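Local atomic coordinates of glycosyl hydrolase (Streptomyces cattleya, PDB entry 7LR8), a protein that probably hydrolyses the Manβ1-4GlcNAc disaccharide of the N-glycan core, as a family 5 glycoside hydrolase of subfamily 18. Residues Leu360-Gly365 with Pro396-Ala401; Cys305-Asp310 with Gly324-Asp329. The protein carries 1 engineered substitution. One frame throughout, in Å; residues are numbered along the deposited sequence.

Interaction 1. Residues Leu360-Gly365 with Pro396-Ala401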
ATOM      1  N   LEU B 360      29.642 -29.670 -15.013  1.00 24.93           N
ATOM      2  CA  LEU B 360      30.426 -28.465 -15.260  1.00 25.35           C
ATOM      3  C   LEU B 360      30.796 -27.832 -13.925  1.00 25.93           C
ATOM      4  O   LEU B 360      29.941 -27.692 -13.045  1.00 25.69           O
ATOM      5  CB  LEU B 360      29.630 -27.477 -16.113  1.00 24.79           C
ATOM      6  CG  LEU B 360      30.192 -26.065 -16.288  1.00 25.70           C
ATOM      7  CD1 LEU B 360      31.412 -26.102 -17.196  1.00 28.37           C
ATOM      8  CD2 LEU B 360      29.127 -25.130 -16.847  1.00 24.83           C
ATOM      9  N   VAL B 361      32.065 -27.444 -13.777  1.00 26.90           N
ATOM     10  CA  VAL B 361      32.521 -26.854 -12.519  1.00 27.81           C
ATOM     11  C   VAL B 361      31.999 -25.429 -12.393  1.00 33.39           C
ATOM     12  O   VAL B 361      32.177 -24.602 -13.297  1.00 27.84           O
ATOM     13  CB  VAL B 361      34.053 -26.881 -12.428  1.00 29.03           C
ATOM     14  CG1 VAL B 361      34.515 -26.171 -11.150  1.00 30.24           C
ATOM     15  CG2 VAL B 361      34.564 -28.313 -12.475  1.00 29.18           C
ATOM     16  N   VAL B 362      31.380 -25.123 -11.254  1.00 28.06           N
ATOM     17  CA  VAL B 362      30.874 -23.786 -10.963  1.00 29.92           C
ATOM     18  C   VAL B 362      31.711 -23.196  -9.838  1.00 37.66           C
ATOM     19  O   VAL B 362      31.685 -23.694  -8.706  1.00 30.70           O
ATOM     20  CB  VAL B 362      29.387 -23.815 -10.584  1.00 28.74           C
ATOM     21  CG1 VAL B 362      28.906 -22.425 -10.198  1.00 28.52           C
ATOM     22  CG2 VAL B 362      28.570 -24.376 -11.741  1.00 31.18           C
ATOM     23  N   ASP B 363      32.446 -22.128 -10.146  1.00 26.59           N
ATOM     24  CA  ASP B 363      33.301 -21.439  -9.183  1.00 28.40           C
ATOM     25  C   ASP B 363      32.753 -20.027  -9.037  1.00 31.27           C
ATOM     26  O   ASP B 363      32.905 -19.202  -9.943  1.00 35.68           O
ATOM     27  CB  ASP B 363      34.757 -21.430  -9.651  1.00 31.31           C
ATOM     28  CG  ASP B 363      35.722 -20.905  -8.591  1.00 40.78           C
ATOM     29  OD1 ASP B 363      35.279 -20.276  -7.605  1.00 38.02           O
ATOM     30  OD2 ASP B 363      36.941 -21.114  -8.759  1.00 46.69           O
ATOM     31  N   VAL B 364      32.092 -19.762  -7.912  1.00 29.17           N
ATOM     32  CA  VAL B 364      31.510 -18.457  -7.633  1.00 26.77           C
ATOM     33  C   VAL B 364      32.261 -17.743  -6.510  1.00 30.80           C
ATOM     34  O   VAL B 364      31.725 -16.822  -5.893  1.00 31.48           O
ATOM     35  CB  VAL B 364      30.011 -18.569  -7.315  1.00 25.38           C
ATOM     36  CG1 VAL B 364      29.266 -19.192  -8.500  1.00 28.11           C
ATOM     37  CG2 VAL B 364      29.786 -19.395  -6.057  1.00 26.58           C
ATOM     38  N   GLY B 365      33.491 -18.158  -6.233  1.00 35.12           N
ATOM     39  CA  GLY B 365      34.296 -17.518  -5.222  1.00 33.32           C
ATOM     40  C   GLY B 365      34.244 -18.232  -3.888  1.00 47.22           C
ATOM     41  O   GLY B 365      33.501 -19.204  -3.702  1.00 44.87           O
ATOM     42  N   PRO B 396      24.653 -31.648 -19.463  1.00 21.82           N
ATOM     43  CA  PRO B 396      25.451 -31.360 -18.263  1.00 21.05           C
ATOM     44  C   PRO B 396      24.595 -31.133 -17.026  1.00 21.77           C
ATOM     45  O   PRO B 396      23.485 -30.599 -17.096  1.00 21.56           O
ATOM     46  CB  PRO B 396      26.203 -30.080 -18.644  1.00 22.49           C
ATOM     47  CG  PRO B 396      25.272 -29.384 -19.612  1.00 22.75           C
ATOM     48  CD  PRO B 396      24.651 -30.526 -20.417  1.00 22.94           C
ATOM     49  N   THR B 397      25.136 -31.553 -15.875  1.00 20.10           N
ATOM     50  CA  THR B 397      24.745 -30.994 -14.589  1.00 20.15           C
ATOM     51  C   THR B 397      25.851 -30.039 -14.148  1.00 20.93           C
ATOM     52  O   THR B 397      26.748 -29.701 -14.930  1.00 24.56           O
ATOM     53  CB  THR B 397      24.476 -32.089 -13.542  1.00 22.38           C
ATOM     54  OG1 THR B 397      23.928 -31.488 -12.356  1.00 20.89           O
ATOM     55  CG2 THR B 397      25.747 -32.850 -13.180  1.00 23.82           C
ATOM     56  N   THR B 398      25.796 -29.586 -12.891  1.00 20.77           N
ATOM     57  CA  THR B 398      26.821 -28.701 -12.348  1.00 22.87           C
ATOM     58  C   THR B 398      27.345 -29.256 -11.028  1.00 27.10           C
ATOM     59  O   THR B 398      26.685 -30.057 -10.354  1.00 25.44           O
ATOM     60  CB  THR B 398      26.307 -27.257 -12.144  1.00 27.03           C
ATOM     61  OG1 THR B 398      25.283 -27.214 -11.132  1.00 23.06           O
ATOM     62  CG2 THR B 398      25.751 -26.698 -13.445  1.00 26.55           C
ATOM     63  N   VAL B 399      28.557 -28.832 -10.677  1.00 22.76           N
ATOM     64  CA  VAL B 399      29.187 -29.216  -9.416  1.00 23.52           C
ATOM     65  C   VAL B 399      30.016 -28.035  -8.927  1.00 30.46           C
ATOM     66  O   VAL B 399      30.662 -27.347  -9.722  1.00 26.92           O
ATOM     67  CB  VAL B 399      30.041 -30.496  -9.576  1.00 23.47           C
ATOM     68  CG1 VAL B 399      31.215 -30.265 -10.520  1.00 23.69           C
ATOM     69  CG2 VAL B 399      30.537 -30.992  -8.209  1.00 25.92           C
ATOM     70  N   LEU B 400      29.976 -27.783  -7.617  1.00 26.32           N
ATOM     71  CA  LEU B 400      30.755 -26.693  -7.044  1.00 28.17           C
ATOM     72  C   LEU B 400      32.248 -26.999  -7.090  1.00 28.97           C
ATOM     73  O   LEU B 400      32.676 -28.152  -6.965  1.00 28.87           O
ATOM     74  CB  LEU B 400      30.337 -26.433  -5.597  1.00 30.00           C
ATOM     75  CG  LEU B 400      29.037 -25.674  -5.361  1.00 31.77           C
ATOM     76  CD1 LEU B 400      28.870 -25.443  -3.862  1.00 33.14           C
ATOM     77  CD2 LEU B 400      29.044 -24.348  -6.118  1.00 34.54           C
ATOM     78  N   ALA B 401      33.045 -25.938  -7.264  1.00 30.41           N
ATOM     79  CA  ALA B 401      34.499 -26.075  -7.262  1.00 35.90           C
ATOM     80  C   ALA B 401      34.988 -26.849  -6.043  1.00 35.32           C
ATOM     81  O   ALA B 401      35.878 -27.702  -6.152  1.00 35.62           O
ATOM     82  CB  ALA B 401      35.154 -24.690  -7.309  1.00 34.10           C
TER
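Val362 and Thr398 make the closest meeting of side chains here: Val362 CG2 lies 3.7 Å from Thr398 CB, and the two side chains cross obliquely. Val362 CG1 is anti to the backbone N (chi1 176°), which leaves CG2 beside that N and directed back along the neighbouring strand to Thr398, two residues before Leu400, its partner in register. Thr398 CG2 lies alongside, beside the threonine's own N, while OG1 is hydrogen-bonded to the backbone O of Glu251. Leu360 and Leu400 share this face; Leu400 CD2 comes to 3.8 Å from Val362 O, and Leu360 packs on Ala385 and Phe386 of helix 381-391. On the other face Val361 CG2 meets Val399 CG1 at 4.3 Å. Val399 holds CG1 between its N and carbonyl carbon (chi1 64°), close to Val361, and rests on helix 407-413. Val361 CG1 reaches onward to Ala401 CA at 3.9 Å.

The backbones are tied in parallel register. Leu360 N donates to Thr397 O at 2.9 Å, and Leu360 O accepts from Val399 N; Val362 repeats the pattern, its N giving to Val399 O at 2.8 Å and its O receiving Ala401 N. Beyond the strand, Asp363 OD1 accepts from Gly365 N in an Asx turn. Adjacent parallel strands 358-362 and 397-400, connected through helix 381-391, make up a classic beta-alpha-beta unit, part of a small three-stranded sheet.

Interaction 2. Residues Cys305-Asp310 with Gly324-Asp329; sequences CSHDVD and GLLTQD
Asp308 and Gln328 grip each other across the long loop that follows strand 298-304, the eighth strand of the (beta/alpha)8 barrel. The loop starts with a cis peptide between Trp304 and Cys305, a feature familiar from family 5 enzymes; Trp304 itself lines the glycan pocket. It then turns back so that residues 324-329 lie against 305-310.

The Gln328 side chain bends at CG (chi2 -77°) and brings its amide to Asp308 O. NE2 donates to that oxygen at 2.7 Å, with the acceptor in the amide plane but the donor 36° above the carbonyl plane, and it also bonds Ser23 O. The amide stacks on the Asp310 carboxylate, the two planes 24° apart. With an alanine here, Asp308 O and Ser23 O would probably both lose their donor, and Asp310 would lose the flat group stacked on it.

The Asp308 carboxylate serves both ends of 324-329: OD1 takes Gly324 N at 2.9 Å, nearly along its C-O axis, and forms a salt bridge with Lys333. Its backbone N meanwhile donates to Leu326 O. Gly324 fits because it lacks a side chain, since a beta carbon would run into Asp308 N and the carbonyl carbon of His307. Its CA makes a CH...O contact with Cys305 O at 3.3 Å.

Beside these bonds, Leu326 CD1 sits over the His307 ring, 4.2 Å from its centroid, and Thr327 O lies in plane at the ring edge by CD2. A water bridges the two segments, donating to Asp308 OD2 at 2.8 Å and accepting from Gln328 N at 3.0 Å.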
ATOM      1  N   CYS B 305       1.499 -17.680 -16.821  1.00 19.66           N
ATOM      2  CA  CYS B 305       0.536 -17.852 -15.743  1.00 21.15           C
ATOM      3  C   CYS B 305      -0.730 -18.470 -16.335  1.00 18.02           C
ATOM      4  O   CYS B 305      -0.780 -18.765 -17.536  1.00 18.42           O
ATOM      5  CB  CYS B 305       0.224 -16.512 -15.081  1.00 21.27           C
ATOM      6  SG  CYS B 305      -0.170 -15.200 -16.277  1.00 20.47           S
ATOM      7  N   SER B 306      -1.753 -18.657 -15.503  1.00 21.21           N
ATOM      8  CA  SER B 306      -2.959 -19.327 -15.984  1.00 20.60           C
ATOM      9  C   SER B 306      -3.710 -18.449 -16.982  1.00 18.26           C
ATOM     10  O   SER B 306      -4.079 -18.908 -18.077  1.00 20.12           O
ATOM     11  CB  SER B 306      -3.846 -19.712 -14.798  1.00 22.37           C
ATOM     12  OG  SER B 306      -4.336 -18.573 -14.112  1.00 18.26           O
ATOM     13  N   HIS B 307      -3.912 -17.170 -16.640  1.00 21.51           N
ATOM     14  CA  HIS B 307      -4.792 -16.293 -17.395  1.00 21.43           C
ATOM     15  C   HIS B 307      -4.118 -14.968 -17.708  1.00 21.44           C
ATOM     16  O   HIS B 307      -3.391 -14.410 -16.880  1.00 20.03           O
ATOM     17  CB  HIS B 307      -6.092 -16.044 -16.632  1.00 19.25           C
ATOM     18  CG  HIS B 307      -6.953 -17.261 -16.507  1.00 19.99           C
ATOM     19  ND1 HIS B 307      -6.782 -18.197 -15.507  1.00 19.83           N
ATOM     20  CD2 HIS B 307      -7.970 -17.716 -17.279  1.00 21.09           C
ATOM     21  CE1 HIS B 307      -7.670 -19.164 -15.658  1.00 20.76           C
ATOM     22  NE2 HIS B 307      -8.397 -18.901 -16.730  1.00 22.34           N
ATOM     23  N   ASP B 308      -4.377 -14.474 -18.912  1.00 20.21           N
ATOM     24  CA  ASP B 308      -3.972 -13.132 -19.293  1.00 19.02           C
ATOM     25  C   ASP B 308      -4.502 -12.117 -18.293  1.00 22.62           C
ATOM     26  O   ASP B 308      -5.550 -12.313 -17.666  1.00 22.61           O
ATOM     27  CB  ASP B 308      -4.522 -12.774 -20.678  1.00 20.07           C
ATOM     28  CG  ASP B 308      -3.761 -13.435 -21.828  1.00 21.11           C
ATOM     29  OD1 ASP B 308      -2.616 -13.899 -21.634  1.00 24.72           O
ATOM     30  OD2 ASP B 308      -4.338 -13.478 -22.931  1.00 23.70           O
ATOM     31  N   VAL B 309      -3.772 -10.995 -18.170  1.00 19.73           N
ATOM     32  CA  VAL B 309      -4.190  -9.872 -17.333  1.00 20.77           C
ATOM     33  C   VAL B 309      -5.094  -8.958 -18.146  1.00 22.55           C
ATOM     34  O   VAL B 309      -4.838  -8.698 -19.332  1.00 23.08           O
ATOM     35  CB  VAL B 309      -2.968  -9.107 -16.791  1.00 24.07           C
ATOM     36  CG1 VAL B 309      -3.409  -7.968 -15.854  1.00 21.00           C
ATOM     37  CG2 VAL B 309      -2.029 -10.069 -16.062  1.00 21.75           C
ATOM     38  N   ASP B 310      -6.170  -8.486 -17.518  1.00 24.62           N
ATOM     39  CA  ASP B 310      -7.100  -7.591 -18.195  1.00 26.82           C
ATOM     40  C   ASP B 310      -6.396  -6.290 -18.567  1.00 27.16           C
ATOM     41  O   ASP B 310      -5.849  -5.605 -17.698  1.00 25.10           O
ATOM     42  CB  ASP B 310      -8.304  -7.318 -17.289  1.00 32.92           C
ATOM     43  CG  ASP B 310      -9.415  -6.547 -17.994  1.00 36.39           C
ATOM     44  OD1 ASP B 310      -9.202  -6.053 -19.118  1.00 39.97           O
ATOM     45  OD2 ASP B 310     -10.511  -6.430 -17.412  1.00 48.74           O
ATOM     46  N   GLY B 324      -0.614 -15.393 -20.082  1.00 20.50           N
ATOM     47  CA  GLY B 324      -1.505 -16.499 -19.769  1.00 20.07           C
ATOM     48  C   GLY B 324      -1.422 -17.628 -20.782  1.00 20.18           C
ATOM     49  O   GLY B 324      -1.055 -17.441 -21.943  1.00 23.19           O
ATOM     50  N   LEU B 325      -1.740 -18.837 -20.306  1.00 20.49           N
ATOM     51  CA  LEU B 325      -2.054 -19.947 -21.194  1.00 22.31           C
ATOM     52  C   LEU B 325      -3.490 -19.871 -21.679  1.00 22.36           C
ATOM     53  O   LEU B 325      -3.835 -20.507 -22.684  1.00 23.07           O
ATOM     54  CB  LEU B 325      -1.823 -21.275 -20.469  1.00 22.28           C
ATOM     55  CG  LEU B 325      -0.395 -21.554 -20.004  1.00 22.54           C
ATOM     56  CD1 LEU B 325      -0.323 -22.891 -19.267  1.00 23.29           C
ATOM     57  CD2 LEU B 325       0.582 -21.521 -21.179  1.00 27.01           C
ATOM     58  N   LEU B 326      -4.320 -19.103 -20.975  1.00 21.05           N
ATOM     59  CA  LEU B 326      -5.720 -18.888 -21.305  1.00 24.18           C
ATOM     60  C   LEU B 326      -5.978 -17.388 -21.420  1.00 25.89           C
ATOM     61  O   LEU B 326      -5.345 -16.576 -20.738  1.00 24.38           O
ATOM     62  CB  LEU B 326      -6.629 -19.505 -20.226  1.00 21.95           C
ATOM     63  CG  LEU B 326      -6.488 -21.028 -20.131  1.00 21.83           C
ATOM     64  CD1 LEU B 326      -6.448 -21.497 -18.678  1.00 24.99           C
ATOM     65  CD2 LEU B 326      -7.624 -21.684 -20.891  1.00 23.79           C
ATOM     66  N   THR B 327      -6.932 -17.026 -22.275  1.00 25.50           N
ATOM     67  CA  THR B 327      -7.311 -15.631 -22.420  1.00 28.17           C
ATOM     68  C   THR B 327      -8.141 -15.167 -21.221  1.00 28.86           C
ATOM     69  O   THR B 327      -8.489 -15.937 -20.318  1.00 28.36           O
ATOM     70  CB  THR B 327      -8.114 -15.415 -23.702  1.00 24.79           C
ATOM     71  OG1 THR B 327      -9.375 -16.075 -23.578  1.00 28.90           O
ATOM     72  CG2 THR B 327      -7.372 -15.941 -24.919  1.00 28.01           C
ATOM     73  N   GLN B 328      -8.468 -13.874 -21.241  1.00 29.06           N
ATOM     74  CA  GLN B 328      -9.341 -13.283 -20.234  1.00 30.68           C
ATOM     75  C   GLN B 328     -10.700 -13.966 -20.187  1.00 30.58           C
ATOM     76  O   GLN B 328     -11.286 -14.124 -19.109  1.00 36.09           O
ATOM     77  CB  GLN B 328      -9.507 -11.795 -20.523  1.00 26.70           C
ATOM     78  CG  GLN B 328      -8.534 -10.972 -19.759  1.00 28.09           C
ATOM     79  CD  GLN B 328      -8.950 -10.843 -18.324  1.00 32.41           C
ATOM     80  OE1 GLN B 328     -10.074 -10.430 -18.031  1.00 38.43           O
ATOM     81  NE2 GLN B 328      -8.055 -11.208 -17.409  1.00 30.93           N
ATOM     82  N   ASP B 329     -11.237 -14.352 -21.345  1.00 30.52           N
ATOM     83  CA  ASP B 329     -12.499 -15.074 -21.382  1.00 38.19           C
ATOM     84  C   ASP B 329     -12.309 -16.584 -21.336  1.00 30.17           C
ATOM     85  O   ASP B 329     -13.210 -17.317 -21.747  1.00 33.68           O
ATOM     86  CB  ASP B 329     -13.315 -14.674 -22.615  1.00 57.97           C
ATOM     87  CG  ASP B 329     -12.460 -14.467 -23.847  1.00 71.77           C
ATOM     88  OD1 ASP B 329     -11.733 -15.403 -24.236  1.00 75.12           O
ATOM     89  OD2 ASP B 329     -12.518 -13.365 -24.434  1.00 76.80           O
TER
HETATM   90  O   HOH W   1      -6.777 -12.148 -22.949  1.00 23.56           O

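The two contacts lie on opposite sides of the chain's centre, their nearest atoms about 25 Å apart, and share no element. Both are largely buried, but by different means. Interaction 1 joins regular strands in the small sheet that follows the barrel in sequence: repeated backbone bonds set the register and mainly apolar side chains cover both faces. Interaction 2 folds one irregular loop at the end of the eighth barrel strand upon itself, and there a few backbone bonds are supplemented by a carboxylate, an amide and a water. Neither contact belongs to an annotated site, though the side chain of Cys305 comes within about 7 Å of the bound mannose.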